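Local coordinates for protein glycoside hydrolase family 31 (Trueperella pyogenes, PDB 5I0F) that probably hydrolyses the cyclic tetrasaccharide cycloalternan as a family 31 glycoside hydrolase, through a covalent glycosyl-enzyme intermediate, at residues A[180-185]-A[544-549]; A[213-218]-A[551-556]. All coordinates share one frame; numbering follows the deposited sequence.

Both contacts dock the beta-rich part of the chain that precedes the (beta/alpha)8 barrel onto one barrel element, helix 537-551 and the loop that leads from it into barrel strand 558-561. Contact 1 sets the loop 180-185 along the last turns of that helix; contact 2 sets strand 212-219 against the helix end and the turn after it. Their centres lie 11 Å apart, and strands 174-179 and 212-219 pair antiparallel, so one sheet supplies both approaches. Both are buried. In contact 1 the side chain of Tyr182 lies about 10 Å from a bound beta-D-glucopyranose and about 12 Å from an alpha-D-glucopyranose.

Contact 1: residues A[180-185]-A[544-549]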
ATOM      1  N   GLU A 180       6.541   1.091  -4.618  1.00 17.10           N
ATOM      2  CA  GLU A 180       5.538   0.913  -5.678  1.00 17.27           C
ATOM      3  C   GLU A 180       4.930   2.284  -6.031  1.00 17.62           C
ATOM      4  O   GLU A 180       4.327   2.950  -5.175  1.00 17.72           O
ATOM      5  CB  GLU A 180       4.479  -0.079  -5.212  1.00 17.02           C
ATOM      6  CG  GLU A 180       3.297  -0.308  -6.168  1.00 17.00           C
ATOM      7  CD  GLU A 180       2.244  -1.200  -5.556  1.00 17.21           C
ATOM      8  OE1 GLU A 180       1.965  -1.031  -4.329  1.00 17.16           O
ATOM      9  OE2 GLU A 180       1.679  -2.074  -6.286  1.00 16.54           O
ATOM     10  N   ARG A 181       5.094   2.698  -7.288  1.00 17.36           N
ATOM     11  CA  ARG A 181       4.577   3.982  -7.749  1.00 17.23           C
ATOM     12  C   ARG A 181       3.693   3.776  -8.962  1.00 17.07           C
ATOM     13  O   ARG A 181       3.936   2.890  -9.773  1.00 17.41           O
ATOM     14  CB  ARG A 181       5.720   4.971  -8.057  1.00 17.70           C
ATOM     15  CG  ARG A 181       6.635   5.257  -6.877  1.00 17.76           C
ATOM     16  CD  ARG A 181       5.938   6.172  -5.881  1.00 18.21           C
ATOM     17  NE  ARG A 181       6.555   6.139  -4.569  1.00 18.29           N
ATOM     18  CZ  ARG A 181       6.270   6.979  -3.568  1.00 18.59           C
ATOM     19  NH1 ARG A 181       5.383   7.964  -3.704  1.00 18.32           N
ATOM     20  NH2 ARG A 181       6.899   6.823  -2.418  1.00 18.90           N
ATOM     21  N   TYR A 182       2.665   4.611  -9.073  1.00 16.83           N
ATOM     22  CA  TYR A 182       1.578   4.420 -10.027  1.00 17.21           C
ATOM     23  C   TYR A 182       1.524   5.458 -11.148  1.00 17.92           C
ATOM     24  O   TYR A 182       0.723   5.331 -12.070  1.00 18.22           O
ATOM     25  CB  TYR A 182       0.251   4.486  -9.261  1.00 16.98           C
ATOM     26  CG  TYR A 182       0.064   3.373  -8.257  1.00 16.53           C
ATOM     27  CD1 TYR A 182       0.664   3.433  -6.993  1.00 16.67           C
ATOM     28  CD2 TYR A 182      -0.750   2.291  -8.538  1.00 16.26           C
ATOM     29  CE1 TYR A 182       0.485   2.416  -6.062  1.00 16.45           C
ATOM     30  CE2 TYR A 182      -0.928   1.293  -7.618  1.00 16.13           C
ATOM     31  CZ  TYR A 182      -0.312   1.371  -6.374  1.00 16.02           C
ATOM     32  OH  TYR A 182      -0.509   0.392  -5.440  1.00 16.70           O
ATOM     33  N   ASP A 183       2.357   6.483 -11.057  1.00 18.65           N
ATOM     34  CA  ASP A 183       2.279   7.632 -11.952  1.00 19.78           C
ATOM     35  C   ASP A 183       3.244   7.502 -13.091  1.00 20.35           C
ATOM     36  O   ASP A 183       2.838   7.607 -14.245  1.00 20.44           O
ATOM     37  CB  ASP A 183       2.418   8.983 -11.210  1.00 20.29           C
ATOM     38  CG  ASP A 183       3.593   9.058 -10.229  1.00 20.58           C
ATOM     39  OD1 ASP A 183       4.394   8.104 -10.087  1.00 20.27           O
ATOM     40  OD2 ASP A 183       3.712  10.134  -9.591  1.00 21.91           O
ATOM     41  N   GLN A 184       4.518   7.272 -12.797  1.00 20.35           N
ATOM     42  CA  GLN A 184       5.508   7.079 -13.867  1.00 21.78           C
ATOM     43  C   GLN A 184       6.723   6.342 -13.346  1.00 20.93           C
ATOM     44  O   GLN A 184       7.006   6.337 -12.128  1.00 20.04           O
ATOM     45  CB  GLN A 184       5.901   8.424 -14.520  1.00 23.72           C
ATOM     46  CG  GLN A 184       6.326   9.495 -13.543  1.00 24.77           C
ATOM     47  CD  GLN A 184       6.432  10.888 -14.188  1.00 25.78           C
ATOM     48  OE1 GLN A 184       5.443  11.493 -14.566  1.00 27.85           O
ATOM     49  NE2 GLN A 184       7.627  11.391 -14.283  1.00 25.76           N
ATOM     50  N   LEU A 185       7.431   5.705 -14.273  1.00 20.76           N
ATOM     51  CA  LEU A 185       8.630   4.928 -13.939  1.00 21.09           C
ATOM     52  C   LEU A 185       9.778   5.823 -13.465  1.00 21.38           C
ATOM     53  O   LEU A 185      10.380   5.575 -12.407  1.00 20.20           O
ATOM     54  CB  LEU A 185       9.091   4.111 -15.152  1.00 21.84           C
ATOM     55  CG  LEU A 185      10.410   3.333 -15.066  1.00 22.52           C
ATOM     56  CD1 LEU A 185      10.317   2.277 -13.995  1.00 22.95           C
ATOM     57  CD2 LEU A 185      10.784   2.700 -16.403  1.00 23.19           C
ATOM     58  N   ILE A 544       0.618  -1.324 -14.520  1.00 17.65           N
ATOM     59  CA  ILE A 544       1.899  -1.780 -15.115  1.00 17.55           C
ATOM     60  C   ILE A 544       3.087  -1.043 -14.457  1.00 17.29           C
ATOM     61  O   ILE A 544       4.082  -1.649 -14.084  1.00 16.45           O
ATOM     62  CB  ILE A 544       1.922  -1.583 -16.644  1.00 18.20           C
ATOM     63  CG1 ILE A 544       0.829  -2.425 -17.309  1.00 18.29           C
ATOM     64  CG2 ILE A 544       3.306  -1.931 -17.232  1.00 18.82           C
ATOM     65  CD1 ILE A 544       0.523  -2.024 -18.744  1.00 19.20           C
ATOM     66  N   THR A 545       2.958   0.273 -14.334  1.00 17.07           N
ATOM     67  CA  THR A 545       3.933   1.102 -13.653  1.00 17.69           C
ATOM     68  C   THR A 545       4.175   0.653 -12.204  1.00 17.34           C
ATOM     69  O   THR A 545       5.336   0.524 -11.751  1.00 17.68           O
ATOM     70  CB  THR A 545       3.529   2.588 -13.742  1.00 17.94           C
ATOM     71  OG1 THR A 545       3.400   2.944 -15.129  1.00 17.84           O
ATOM     72  CG2 THR A 545       4.559   3.500 -13.097  1.00 18.35           C
ATOM     73  N   ALA A 546       3.097   0.365 -11.505  1.00 16.94           N
ATOM     74  CA  ALA A 546       3.185  -0.116 -10.128  1.00 16.98           C
ATOM     75  C   ALA A 546       4.005  -1.402 -10.018  1.00 16.96           C
ATOM     76  O   ALA A 546       4.841  -1.528  -9.125  1.00 16.87           O
ATOM     77  CB  ALA A 546       1.804  -0.283  -9.546  1.00 16.68           C
ATOM     78  N   GLY A 547       3.801  -2.337 -10.940  1.00 16.58           N
ATOM     79  CA  GLY A 547       4.520  -3.602 -10.883  1.00 16.57           C
ATOM     80  C   GLY A 547       6.000  -3.483 -11.196  1.00 17.00           C
ATOM     81  O   GLY A 547       6.819  -4.107 -10.545  1.00 16.54           O
ATOM     82  N   ILE A 548       6.332  -2.667 -12.199  1.00 17.62           N
ATOM     83  CA  ILE A 548       7.717  -2.428 -12.582  1.00 17.86           C
ATOM     84  C   ILE A 548       8.475  -1.698 -11.472  1.00 17.88           C
ATOM     85  O   ILE A 548       9.599  -2.100 -11.117  1.00 18.18           O
ATOM     86  CB  ILE A 548       7.802  -1.650 -13.913  1.00 18.41           C
ATOM     87  CG1 ILE A 548       7.137  -2.467 -15.017  1.00 18.88           C
ATOM     88  CG2 ILE A 548       9.256  -1.327 -14.272  1.00 18.67           C
ATOM     89  CD1 ILE A 548       6.923  -1.698 -16.300  1.00 19.78           C
ATOM     90  N   THR A 549       7.856  -0.654 -10.903  1.00 17.60           N
ATOM     91  CA  THR A 549       8.490   0.114  -9.855  1.00 17.49           C
ATOM     92  C   THR A 549       8.609  -0.713  -8.571  1.00 17.97           C
ATOM     93  O   THR A 549       9.654  -0.662  -7.916  1.00 18.20           O
ATOM     94  CB  THR A 549       7.791   1.456  -9.580  1.00 17.47           C
ATOM     95  OG1 THR A 549       6.410   1.277  -9.275  1.00 17.24           O
ATOM     96  CG2 THR A 549       7.920   2.376 -10.773  1.00 17.71           C
TER
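Tyr182 lays one ring face over the methyl of Ala546, on helix 537-551 of the family 31 (beta/alpha)8 barrel, where the loop after strand 174-179 packs on the helix. Ala546 CB sits 4.0 Å from the ring centroid, displaced toward the rim on the CD2-CE2 side, in a CH-pi contact; the ring's OH is hydrogen-bonded to Ala530 O. Glu180 approaches the same methyl from another direction: with CG anti to its backbone N (chi1 176°), its extended chain runs alongside, CG 3.7 Å from Ala546 CB, while OE2 is hydrogen-bonded to Trp558 NE1 of barrel strand 558-561. Between these two residues, Arg181 turns its backbone to the helix and sends its guanidinium away, to the carbonyls of Phe178 and Asp193. Its carbonyl O comes within 3.1 Å of Ala546 CA in a CA-H...O contact. Thr545 CG2 rests against the loop backbone at Gln184, 3.6 Å from its C atom. Further along, Leu185 crosses Ile548 at about a right angle, CD1 to CG2 3.8 Å. Thr549 points its hydroxyl at the loop, and Arg181 N donates to Thr549 OG1 at 2.8 Å, nearly straight at 171°.

Contact 2: residues A[213-218]-A[551-556]; sequences MPFAQV and GACGIL
Cys553 brings its sulfur to the rim of the Phe215 ring and not over a face: SG lies 5.2 Å from the ring centroid, at the edge, and 4.0 Å from Phe215 CD2, in an edge-on sulfur-aromatic contact. Ala552 O meets the same rim near the ring plane, at CE2, so one edge of the phenyl faces both a sulfur and a carbonyl oxygen. Phe215 also stacks with Phe280 of helix 273-284. Ala552 O is gripped from strand 212-219 by Gln217, whose NE2 donates to it at 2.9 Å. The bond is almost straight (177°) and lies in the plane of the Gln217 amide, although the donor stands 35° out of the carbonyl plane. A bend at chi2 (-123°) turns the amide to the turn, and further bonds, from NE2 to Val176 O and a weak one between OE1 and Tyr656 OH, help fix its rotation. On the far side of the Pro214 inverse gamma turn, Met213 reaches out with an extended chain. Its SD packs on Cys553 CB at 3.9 Å and its terminal CE on Ile555 CD1 at 3.9 Å. The receiving surface is a helix C-terminus: Gly554 N bonds Gly551 O and Ile555 N bonds Ala550 O, with Gly554 at positive phi, a Schellman motif closing barrel helix 537-551 ahead of strand 558-561.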
ATOM      1  N   MET A 213       8.941   3.295  -0.200  1.00 19.10           N
ATOM      2  CA  MET A 213      10.246   3.034   0.443  1.00 19.68           C
ATOM      3  C   MET A 213      11.137   4.263   0.303  1.00 19.68           C
ATOM      4  O   MET A 213      11.061   4.966  -0.706  1.00 19.30           O
ATOM      5  CB  MET A 213      10.935   1.824  -0.177  1.00 20.51           C
ATOM      6  CG  MET A 213      10.209   0.501   0.049  1.00 21.03           C
ATOM      7  SD  MET A 213      11.156  -0.871  -0.593  1.00 22.68           S
ATOM      8  CE  MET A 213       9.928  -2.181  -0.625  1.00 22.59           C
ATOM      9  N   PRO A 214      11.983   4.543   1.312  1.00 19.40           N
ATOM     10  CA  PRO A 214      12.885   5.688   1.209  1.00 19.15           C
ATOM     11  C   PRO A 214      14.195   5.303   0.514  1.00 19.09           C
ATOM     12  O   PRO A 214      15.276   5.421   1.097  1.00 18.66           O
ATOM     13  CB  PRO A 214      13.083   6.092   2.665  1.00 19.38           C
ATOM     14  CG  PRO A 214      13.014   4.776   3.413  1.00 19.73           C
ATOM     15  CD  PRO A 214      11.979   3.971   2.673  1.00 19.57           C
ATOM     16  N   PHE A 215      14.074   4.898  -0.742  1.00 18.48           N
ATOM     17  CA  PHE A 215      15.173   4.325  -1.533  1.00 19.29           C
ATOM     18  C   PHE A 215      14.895   4.593  -2.991  1.00 19.44           C
ATOM     19  O   PHE A 215      13.729   4.531  -3.416  1.00 19.17           O
ATOM     20  CB  PHE A 215      15.293   2.796  -1.324  1.00 19.50           C
ATOM     21  CG  PHE A 215      15.953   2.065  -2.486  1.00 19.74           C
ATOM     22  CD1 PHE A 215      17.332   2.002  -2.592  1.00 20.19           C
ATOM     23  CD2 PHE A 215      15.190   1.463  -3.473  1.00 19.67           C
ATOM     24  CE1 PHE A 215      17.935   1.365  -3.664  1.00 20.75           C
ATOM     25  CE2 PHE A 215      15.790   0.825  -4.558  1.00 19.97           C
ATOM     26  CZ  PHE A 215      17.169   0.760  -4.634  1.00 20.57           C
ATOM     27  N   ALA A 216      15.949   4.861  -3.756  1.00 20.38           N
ATOM     28  CA  ALA A 216      15.864   4.916  -5.223  1.00 20.71           C
ATOM     29  C   ALA A 216      17.218   4.636  -5.849  1.00 21.19           C
ATOM     30  O   ALA A 216      18.254   4.843  -5.227  1.00 21.10           O
ATOM     31  CB  ALA A 216      15.352   6.276  -5.677  1.00 20.85           C
ATOM     32  N   GLN A 217      17.195   4.160  -7.083  1.00 21.41           N
ATOM     33  CA  GLN A 217      18.407   4.008  -7.877  1.00 22.42           C
ATOM     34  C   GLN A 217      18.433   5.097  -8.932  1.00 21.93           C
ATOM     35  O   GLN A 217      17.384   5.608  -9.351  1.00 20.72           O
ATOM     36  CB  GLN A 217      18.539   2.599  -8.471  1.00 23.59           C
ATOM     37  CG  GLN A 217      17.457   2.140  -9.413  1.00 24.26           C
ATOM     38  CD  GLN A 217      16.805   0.839  -8.926  1.00 24.95           C
ATOM     39  OE1 GLN A 217      17.381  -0.248  -9.021  1.00 26.35           O
ATOM     40  NE2 GLN A 217      15.600   0.957  -8.385  1.00 24.70           N
ATOM     41  N   VAL A 218      19.646   5.478  -9.315  1.00 21.88           N
ATOM     42  CA  VAL A 218      19.862   6.581 -10.235  1.00 21.93           C
ATOM     43  C   VAL A 218      20.738   6.022 -11.334  1.00 22.73           C
ATOM     44  O   VAL A 218      21.847   5.558 -11.067  1.00 22.61           O
ATOM     45  CB  VAL A 218      20.536   7.771  -9.547  1.00 22.32           C
ATOM     46  CG1 VAL A 218      20.678   8.927 -10.532  1.00 23.06           C
ATOM     47  CG2 VAL A 218      19.774   8.223  -8.297  1.00 22.09           C
ATOM     48  N   GLY A 551       8.902  -3.961  -8.451  1.00 17.85           N
ATOM     49  CA  GLY A 551      10.008  -4.869  -8.803  1.00 18.53           C
ATOM     50  C   GLY A 551      11.387  -4.253  -8.615  1.00 19.01           C
ATOM     51  O   GLY A 551      12.311  -4.883  -8.045  1.00 19.60           O
ATOM     52  N   ALA A 552      11.501  -2.990  -9.018  1.00 19.09           N
ATOM     53  CA  ALA A 552      12.745  -2.234  -8.922  1.00 19.86           C
ATOM     54  C   ALA A 552      13.156  -1.867  -7.479  1.00 20.43           C
ATOM     55  O   ALA A 552      14.260  -1.340  -7.283  1.00 21.82           O
ATOM     56  CB  ALA A 552      12.664  -0.981  -9.802  1.00 19.90           C
ATOM     57  N   CYS A 553      12.302  -2.150  -6.492  1.00 20.15           N
ATOM     58  CA  CYS A 553      12.650  -2.027  -5.076  1.00 20.86           C
ATOM     59  C   CYS A 553      12.649  -3.367  -4.348  1.00 20.35           C
ATOM     60  O   CYS A 553      12.731  -3.413  -3.117  1.00 19.85           O
ATOM     61  CB  CYS A 553      11.689  -1.038  -4.415  1.00 22.06           C
ATOM     62  SG  CYS A 553      11.752   0.562  -5.251  1.00 24.92           S
ATOM     63  N   GLY A 554      12.601  -4.456  -5.106  1.00 20.14           N
ATOM     64  CA  GLY A 554      12.717  -5.788  -4.558  1.00 20.47           C
ATOM     65  C   GLY A 554      11.432  -6.475  -4.158  1.00 20.55           C
ATOM     66  O   GLY A 554      11.487  -7.480  -3.466  1.00 21.69           O
ATOM     67  N   ILE A 555      10.278  -5.952  -4.589  1.00 20.45           N
ATOM     68  CA  ILE A 555       8.994  -6.619  -4.393  1.00 20.23           C
ATOM     69  C   ILE A 555       8.823  -7.524  -5.603  1.00 20.87           C
ATOM     70  O   ILE A 555       8.407  -7.069  -6.679  1.00 21.41           O
ATOM     71  CB  ILE A 555       7.828  -5.617  -4.290  1.00 20.44           C
ATOM     72  CG1 ILE A 555       7.998  -4.680  -3.090  1.00 20.09           C
ATOM     73  CG2 ILE A 555       6.485  -6.344  -4.196  1.00 20.08           C
ATOM     74  CD1 ILE A 555       7.976  -5.355  -1.734  1.00 20.61           C
ATOM     75  N   LEU A 556       9.161  -8.797  -5.425  1.00 21.10           N
ATOM     76  CA  LEU A 556       9.269  -9.763  -6.522  1.00 21.76           C
ATOM     77  C   LEU A 556       7.926 -10.357  -6.943  1.00 20.96           C
ATOM     78  O   LEU A 556       7.635 -10.451  -8.139  1.00 21.30           O
ATOM     79  CB  LEU A 556      10.224 -10.892  -6.104  1.00 22.96           C
ATOM     80  CG  LEU A 556      10.604 -12.003  -7.085  1.00 24.40           C
ATOM     81  CD1 LEU A 556      11.332 -11.399  -8.250  1.00 24.90           C
ATOM     82  CD2 LEU A 556      11.514 -13.039  -6.431  1.00 25.26           C
TER